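Side-chain contacts in putative antitoxin VapB45 (Mycobacterium tuberculosis, PDB 5AF3), which is possibly the antitoxin of a type II toxin-antitoxin system, with VapC45 as its cognate toxin, and carries a putative DNA-binding helix-turn-helix domain: residues A[74-79]-A[109-114]; A[57-62]-A[68-73]. All blocks are in the same frame, centred on the assembly; numbering follows the deposited sequence.

Contact 1: residues A[74-79]-A[109-114]; sequences GIAEAY and ALASQD
Glu77 OE2 is gripped twice, and one grip is the water that joins it to Leu110. The water donates to Glu77 OE2 at 2.8 Å. It accepts from Leu110 N at 3.1 Å. The second partner of OE2 is His108 ND1, just before the loop segment. The other carboxylate oxygen, Glu77 OE1, is bound by Thr58 OG1. Both oxygens of this buried carboxylate are therefore satisfied, and its rotation is fixed from two sides. The Glu77 chain runs extended beyond CG, with chi2 at 170°, which holds the carboxylate out from the helix, where OE2 meets the water.

The apolar part of the contact is small. Glu77 CG lies 4.1 Å from Leu110 CB, and the two side chains cross at about a right angle. Leu110 CD1 comes to 4.1 Å from Glu77 O, and the rest of its end packs further along helix 72-86, on Val80, Leu81 and Phe84. One residue earlier on the helix, two methyls meet: Ala76 CB and Ala111 CB are 3.9 Å apart. These short side chains let the loop lie close to the helix.

Further on, Ser112 OG accepts from Asp114 N at 3.0 Å, a capping bond ahead of helix 115-130. The whole is a helix-to-loop contact: a buried, water-bridged glutamate and a pair of alanines seat the 3-10 turn after helix 95-105 against helix 72-86.

Contact 2: residues A[57-62]-A[68-73]; sequences ITALPH and ARLPFV
Arg69 turns back on the facing chain and bonds Leu60 on two levels, by its backbone and by its side chain. Leu60 N donates to Arg69 O at 2.8 Å, in the carbonyl plane. Arg69 NH1 donates to Leu60 O at 2.9 Å. Leu60 O lies in the guanidinium plane, but NH1 stands well above the plane of that carbonyl, with a C=O...N angle of 112°. Bends at chi2 (-80°) and chi3 (-91°) fold the arginine chain over Leu60 O. NH1 also comes within 3.4 Å of Ala59 CB.

Two CA-H...O contacts add to the pairing: Ala59 CA to Arg69 O, and His62 CA to Ala68 O at 3.2 Å. Strand 68-70 carries a classic beta bulge, in which Arg69 and Leu70 together lie opposite Tyr18 of strand 18-19.

The other end is mainly apolar. Pro71 CG is touched by Leu60 CD1 at 3.7 Å and by Thr58 CG2 at the same distance. Leu70 CD2 packs on Ile57 CD1 at 3.8 Å.

Asp39 forms a salt bridge with Arg69 NH2. The guanidinium thus spans an acid and a main-chain carbonyl, and its charge is probably well compensated. The apolar end buries Thr58 O without a polar partner in the model and is held by van der Waals packing.

In the fold
From the N terminus, the chain forms strand 18-19 and helices 20-27 and 31-38, then reaches contact 2. Contact 2 closes a short hairpin-like loop, with five residues between its segments, and leads straight into helix 72-86. Contact 1 starts on that helix and closes a longer loop through helix 95-105. The two contacts are in series; neither encloses nor crosses the other. Their centres are about 13 Å apart, yet they meet through the Glu77 carboxylate and through Ile57, which packs on Ala78. Helix 72-86, shared by both contacts, ties the 57-62 loop on one hand to the loop before helix 115-130 on the other.

Contact 1: residues A[74-79]-A[109-114]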
ATOM      1  N   GLY A  74      20.645  -8.227  -2.229  1.00 17.60           N
ATOM      2  CA  GLY A  74      20.436  -6.843  -2.673  1.00 21.10           C
ATOM      3  C   GLY A  74      19.038  -6.305  -2.346  1.00 19.11           C
ATOM      4  O   GLY A  74      18.870  -5.125  -1.988  1.00 18.52           O
ATOM      5  N   ILE A  75      18.003  -7.124  -2.530  1.00 19.68           N
ATOM      6  CA  ILE A  75      16.665  -6.663  -2.134  1.00 21.07           C
ATOM      7  C   ILE A  75      16.551  -6.506  -0.605  1.00 19.45           C
ATOM      8  O   ILE A  75      15.817  -5.636  -0.104  1.00 17.92           O
ATOM      9  CB  ILE A  75      15.489  -7.510  -2.734  1.00 20.45           C
ATOM     10  CG1 ILE A  75      14.268  -6.580  -2.915  1.00 21.23           C
ATOM     11  CG2 ILE A  75      15.138  -8.700  -1.862  1.00 20.42           C
ATOM     12  CD1 ILE A  75      13.113  -7.226  -3.656  1.00 23.84           C
ATOM     13  N   ALA A  76      17.313  -7.317   0.133  1.00 16.23           N
ATOM     14  CA  ALA A  76      17.297  -7.278   1.595  1.00 14.61           C
ATOM     15  C   ALA A  76      17.961  -5.958   2.020  1.00 17.28           C
ATOM     16  O   ALA A  76      17.440  -5.251   2.889  1.00 13.96           O
ATOM     17  CB  ALA A  76      18.090  -8.509   2.173  1.00 13.04           C
ATOM     18  N   GLU A  77      19.089  -5.630   1.385  1.00 18.60           N
ATOM     19  CA  GLU A  77      19.785  -4.346   1.626  1.00 16.02           C
ATOM     20  C   GLU A  77      18.860  -3.158   1.245  1.00 16.85           C
ATOM     21  O   GLU A  77      18.725  -2.182   1.992  1.00 17.19           O
ATOM     22  CB  GLU A  77      21.089  -4.328   0.826  1.00 17.20           C
ATOM     23  CG  GLU A  77      22.084  -5.399   1.357  1.00 14.67           C
ATOM     24  CD  GLU A  77      23.294  -5.617   0.470  1.00 19.54           C
ATOM     25  OE1 GLU A  77      23.190  -5.368  -0.755  1.00 18.53           O
ATOM     26  OE2 GLU A  77      24.358  -6.011   1.049  1.00 19.08           O
ATOM     27  N   ALA A  78      18.182  -3.266   0.110  1.00 16.41           N
ATOM     28  CA  ALA A  78      17.221  -2.220  -0.319  1.00 17.48           C
ATOM     29  C   ALA A  78      16.064  -2.081   0.679  1.00 16.34           C
ATOM     30  O   ALA A  78      15.612  -0.969   0.964  1.00 17.32           O
ATOM     31  CB  ALA A  78      16.692  -2.492  -1.750  1.00 15.95           C
ATOM     32  N   TYR A  79      15.600  -3.206   1.214  1.00 15.46           N
ATOM     33  CA  TYR A  79      14.529  -3.228   2.176  1.00 16.63           C
ATOM     34  C   TYR A  79      14.933  -2.461   3.441  1.00 20.57           C
ATOM     35  O   TYR A  79      14.170  -1.606   3.934  1.00 17.04           O
ATOM     36  CB  TYR A  79      14.117  -4.653   2.519  1.00 17.34           C
ATOM     37  CG  TYR A  79      13.172  -4.754   3.692  1.00 17.62           C
ATOM     38  CD1 TYR A  79      11.793  -4.543   3.537  1.00 19.58           C
ATOM     39  CD2 TYR A  79      13.654  -5.096   4.954  1.00 16.55           C
ATOM     40  CE1 TYR A  79      10.942  -4.660   4.616  1.00 19.80           C
ATOM     41  CE2 TYR A  79      12.821  -5.228   6.012  1.00 19.20           C
ATOM     42  CZ  TYR A  79      11.474  -4.982   5.858  1.00 19.77           C
ATOM     43  OH  TYR A  79      10.673  -5.124   6.966  1.00 19.36           O
ATOM     44  N   ALA A 109      26.406  -6.079   5.739  1.00 16.71           N
ATOM     45  CA  ALA A 109      25.931  -5.844   7.091  1.00 17.32           C
ATOM     46  C   ALA A 109      24.431  -5.454   7.188  1.00 13.51           C
ATOM     47  O   ALA A 109      23.780  -5.769   8.179  1.00 16.28           O
ATOM     48  CB  ALA A 109      26.787  -4.726   7.760  1.00 20.91           C
ATOM     49  N   LEU A 110      23.933  -4.709   6.194  1.00 16.47           N
ATOM     50  CA  LEU A 110      22.500  -4.328   6.203  1.00 15.65           C
ATOM     51  C   LEU A 110      21.582  -5.542   6.244  1.00 18.06           C
ATOM     52  O   LEU A 110      20.481  -5.479   6.814  1.00 17.37           O
ATOM     53  CB  LEU A 110      22.140  -3.457   5.007  1.00 16.28           C
ATOM     54  CG  LEU A 110      22.802  -2.072   4.971  1.00 17.48           C
ATOM     55  CD1 LEU A 110      22.385  -1.332   3.748  1.00 22.13           C
ATOM     56  CD2 LEU A 110      22.330  -1.299   6.196  1.00 19.84           C
ATOM     57  N   ALA A 111      22.064  -6.647   5.666  1.00 18.40           N
ATOM     58  CA  ALA A 111      21.304  -7.920   5.621  1.00 18.68           C
ATOM     59  C   ALA A 111      21.721  -8.913   6.726  1.00 22.65           C
ATOM     60  O   ALA A 111      21.323 -10.078   6.732  1.00 22.29           O
ATOM     61  CB  ALA A 111      21.427  -8.544   4.234  1.00 19.11           C
ATOM     62  N   SER A 112      22.478  -8.420   7.694  1.00 21.69           N
ATOM     63  CA  SER A 112      23.012  -9.265   8.755  1.00 22.21           C
ATOM     64  C   SER A 112      22.098  -9.441   9.953  1.00 21.42           C
ATOM     65  O   SER A 112      21.421  -8.520  10.378  1.00 19.74           O
ATOM     66  CB  SER A 112      24.363  -8.693   9.226  1.00 23.42           C
ATOM     67  OG  SER A 112      24.801  -9.372  10.378  1.00 27.19           O
ATOM     68  N   GLN A 113      22.166 -10.624  10.558  1.00 18.92           N
ATOM     69  CA  GLN A 113      21.442 -10.942  11.762  1.00 20.66           C
ATOM     70  C   GLN A 113      21.901 -10.048  12.912  1.00 23.48           C
ATOM     71  O   GLN A 113      21.157  -9.815  13.843  1.00 25.88           O
ATOM     72  CB  GLN A 113      21.647 -12.408  12.128  1.00 28.32           C
ATOM     73  CG  GLN A 113      20.883 -12.835  13.371  1.00 33.60           C
ATOM     74  CD  GLN A 113      20.766 -14.335  13.479  1.00 39.80           C
ATOM     75  OE1 GLN A 113      21.328 -15.080  12.667  1.00 39.49           O
ATOM     76  NE2 GLN A 113      20.034 -14.790  14.482  1.00 43.09           N
ATOM     77  N   ASP A 114      23.127  -9.530  12.810  1.00 22.07           N
ATOM     78  CA  ASP A 114      23.715  -8.741  13.904  1.00 18.67           C
ATOM     79  C   ASP A 114      23.354  -7.260  13.812  1.00 21.39           C
ATOM     80  O   ASP A 114      23.620  -6.482  14.736  1.00 24.20           O
ATOM     81  CB  ASP A 114      25.245  -8.883  13.892  1.00 22.34           C
ATOM     82  CG  ASP A 114      25.712 -10.265  14.347  1.00 26.77           C
ATOM     83  OD1 ASP A 114      24.940 -10.951  15.048  1.00 23.82           O
ATOM     84  OD2 ASP A 114      26.857 -10.640  13.990  1.00 29.11           O
TER
HETATM   85  O   HOH W   1      24.876  -4.283   3.231  1.00 22.15           O

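Contact 2: residues A[57-62]-A[68-73]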
ATOM      1  N   ILE A  57      23.459  -0.762  -2.688  1.00 23.90           N
ATOM      2  CA  ILE A  57      22.895  -2.127  -2.643  1.00 19.26           C
ATOM      3  C   ILE A  57      23.585  -3.052  -3.649  1.00 19.11           C
ATOM      4  O   ILE A  57      24.202  -2.598  -4.617  1.00 22.15           O
ATOM      5  CB  ILE A  57      21.362  -2.149  -2.865  1.00 22.75           C
ATOM      6  CG1 ILE A  57      20.962  -1.655  -4.261  1.00 20.48           C
ATOM      7  CG2 ILE A  57      20.650  -1.326  -1.748  1.00 23.45           C
ATOM      8  CD1 ILE A  57      19.422  -1.693  -4.531  1.00 22.15           C
ATOM      9  N   THR A  58      23.463  -4.349  -3.396  1.00 21.36           N
ATOM     10  CA  THR A  58      24.075  -5.350  -4.272  1.00 21.84           C
ATOM     11  C   THR A  58      23.198  -5.489  -5.532  1.00 21.88           C
ATOM     12  O   THR A  58      22.015  -5.829  -5.439  1.00 19.50           O
ATOM     13  CB  THR A  58      24.267  -6.700  -3.521  1.00 24.00           C
ATOM     14  OG1 THR A  58      25.022  -6.465  -2.325  1.00 23.77           O
ATOM     15  CG2 THR A  58      25.020  -7.769  -4.399  1.00 23.33           C
ATOM     16  N   ALA A  59      23.784  -5.163  -6.683  1.00 23.60           N
ATOM     17  CA  ALA A  59      23.124  -5.271  -7.987  1.00 21.87           C
ATOM     18  C   ALA A  59      24.075  -5.911  -8.986  1.00 26.29           C
ATOM     19  O   ALA A  59      25.289  -5.809  -8.851  1.00 27.13           O
ATOM     20  CB  ALA A  59      22.684  -3.913  -8.488  1.00 26.15           C
ATOM     21  N   LEU A  60      23.519  -6.550 -10.003  1.00 25.12           N
ATOM     22  CA  LEU A  60      24.330  -7.249 -11.011  1.00 29.46           C
ATOM     23  C   LEU A  60      23.881  -6.757 -12.370  1.00 27.90           C
ATOM     24  O   LEU A  60      22.733  -6.297 -12.501  1.00 28.42           O
ATOM     25  CB  LEU A  60      24.134  -8.773 -10.896  1.00 32.89           C
ATOM     26  CG  LEU A  60      24.584  -9.484  -9.599  1.00 37.13           C
ATOM     27  CD1 LEU A  60      23.627 -10.612  -9.186  1.00 40.73           C
ATOM     28  CD2 LEU A  60      26.020 -10.003  -9.687  1.00 38.25           C
ATOM     29  N   PRO A  61      24.760  -6.849 -13.396  1.00 33.25           N
ATOM     30  CA  PRO A  61      24.375  -6.404 -14.742  1.00 33.16           C
ATOM     31  C   PRO A  61      23.198  -7.259 -15.244  1.00 32.01           C
ATOM     32  O   PRO A  61      23.157  -8.452 -14.952  1.00 33.67           O
ATOM     33  CB  PRO A  61      25.648  -6.646 -15.563  1.00 35.71           C
ATOM     34  CG  PRO A  61      26.750  -6.621 -14.550  1.00 33.27           C
ATOM     35  CD  PRO A  61      26.139  -7.362 -13.388  1.00 33.41           C
ATOM     36  N   HIS A  62      22.231  -6.641 -15.931  1.00 33.97           N
ATOM     37  CA  HIS A  62      21.022  -7.357 -16.333  1.00 34.35           C
ATOM     38  C   HIS A  62      21.378  -8.475 -17.330  1.00 32.94           C
ATOM     39  O   HIS A  62      22.240  -8.272 -18.190  1.00 36.54           O
ATOM     40  CB  HIS A  62      19.927  -6.411 -16.863  1.00 37.99           C
ATOM     41  CG  HIS A  62      20.111  -5.975 -18.288  1.00 42.59           C
ATOM     42  ND1 HIS A  62      19.866  -6.807 -19.362  1.00 43.30           N
ATOM     43  CD2 HIS A  62      20.476  -4.782 -18.819  1.00 43.87           C
ATOM     44  CE1 HIS A  62      20.100  -6.155 -20.489  1.00 42.81           C
ATOM     45  NE2 HIS A  62      20.468  -4.922 -20.188  1.00 43.19           N
ATOM     46  N   ALA A  68      16.368  -8.052 -14.922  1.00 29.19           N
ATOM     47  CA  ALA A  68      16.690  -8.474 -13.550  1.00 30.05           C
ATOM     48  C   ALA A  68      18.034  -7.854 -13.103  1.00 31.73           C
ATOM     49  O   ALA A  68      18.980  -7.773 -13.899  1.00 29.53           O
ATOM     50  CB  ALA A  68      16.687 -10.008 -13.424  1.00 30.58           C
ATOM     51  N   ARG A  69      18.090  -7.385 -11.844  1.00 31.38           N
ATOM     52  CA  ARG A  69      19.247  -6.649 -11.310  1.00 25.41           C
ATOM     53  C   ARG A  69      19.662  -7.045  -9.891  1.00 22.41           C
ATOM     54  O   ARG A  69      20.853  -7.108  -9.597  1.00 25.39           O
ATOM     55  CB  ARG A  69      18.956  -5.124 -11.331  1.00 28.36           C
ATOM     56  CG  ARG A  69      18.895  -4.538 -12.729  1.00 28.91           C
ATOM     57  CD  ARG A  69      20.271  -4.296 -13.274  1.00 31.25           C
ATOM     58  NE  ARG A  69      20.679  -2.932 -12.928  1.00 40.87           N
ATOM     59  CZ  ARG A  69      21.772  -2.594 -12.259  1.00 42.23           C
ATOM     60  NH1 ARG A  69      22.629  -3.516 -11.853  1.00 45.22           N
ATOM     61  NH2 ARG A  69      22.018  -1.315 -12.016  1.00 44.92           N
ATOM     62  N   LEU A  70      18.694  -7.266  -9.012  1.00 22.89           N
ATOM     63  CA  LEU A  70      19.011  -7.498  -7.602  1.00 21.76           C
ATOM     64  C   LEU A  70      18.975  -8.979  -7.235  1.00 23.62           C
ATOM     65  O   LEU A  70      17.941  -9.641  -7.354  1.00 22.65           O
ATOM     66  CB  LEU A  70      18.045  -6.722  -6.712  1.00 20.23           C
ATOM     67  CG  LEU A  70      17.870  -5.234  -7.025  1.00 22.46           C
ATOM     68  CD1 LEU A  70      16.882  -4.629  -5.983  1.00 21.09           C
ATOM     69  CD2 LEU A  70      19.220  -4.542  -7.013  1.00 20.58           C
ATOM     70  N   PRO A  71      20.097  -9.483  -6.729  1.00 22.96           N
ATOM     71  CA  PRO A  71      20.051 -10.808  -6.099  1.00 24.16           C
ATOM     72  C   PRO A  71      19.306 -10.644  -4.763  1.00 21.54           C
ATOM     73  O   PRO A  71      19.017  -9.483  -4.351  1.00 22.81           O
ATOM     74  CB  PRO A  71      21.538 -11.175  -5.935  1.00 23.31           C
ATOM     75  CG  PRO A  71      22.257  -9.828  -5.815  1.00 24.07           C
ATOM     76  CD  PRO A  71      21.428  -8.837  -6.647  1.00 22.85           C
ATOM     77  N   PHE A  72      18.981 -11.738  -4.085  1.00 19.07           N
ATOM     78  CA  PHE A  72      18.189 -11.645  -2.868  1.00 18.02           C
ATOM     79  C   PHE A  72      18.839 -10.787  -1.764  1.00 22.51           C
ATOM     80  O   PHE A  72      18.153 -10.006  -1.060  1.00 18.39           O
ATOM     81  CB  PHE A  72      17.804 -13.016  -2.288  1.00 21.51           C
ATOM     82  CG  PHE A  72      16.894 -12.910  -1.127  1.00 22.20           C
ATOM     83  CD1 PHE A  72      15.519 -12.699  -1.320  1.00 18.85           C
ATOM     84  CD2 PHE A  72      17.396 -12.923   0.171  1.00 19.10           C
ATOM     85  CE1 PHE A  72      14.684 -12.569  -0.201  1.00 20.69           C
ATOM     86  CE2 PHE A  72      16.560 -12.789   1.279  1.00 18.77           C
ATOM     87  CZ  PHE A  72      15.196 -12.613   1.085  1.00 22.93           C
ATOM     88  N   VAL A  73      20.149 -10.947  -1.591  1.00 20.26           N
ATOM     89  CA  VAL A  73      20.863 -10.089  -0.626  1.00 18.61           C
ATOM     90  C   VAL A  73      20.666  -8.586  -0.942  1.00 16.04           C
ATOM     91  O   VAL A  73      20.563  -7.765   0.017  1.00 17.03           O
ATOM     92  CB  VAL A  73      22.392 -10.451  -0.486  1.00 18.28           C
ATOM     93  CG1 VAL A  73      23.145 -10.095  -1.731  1.00 17.12           C
ATOM     94  CG2 VAL A  73      22.992  -9.782   0.789  1.00 17.81           C
TER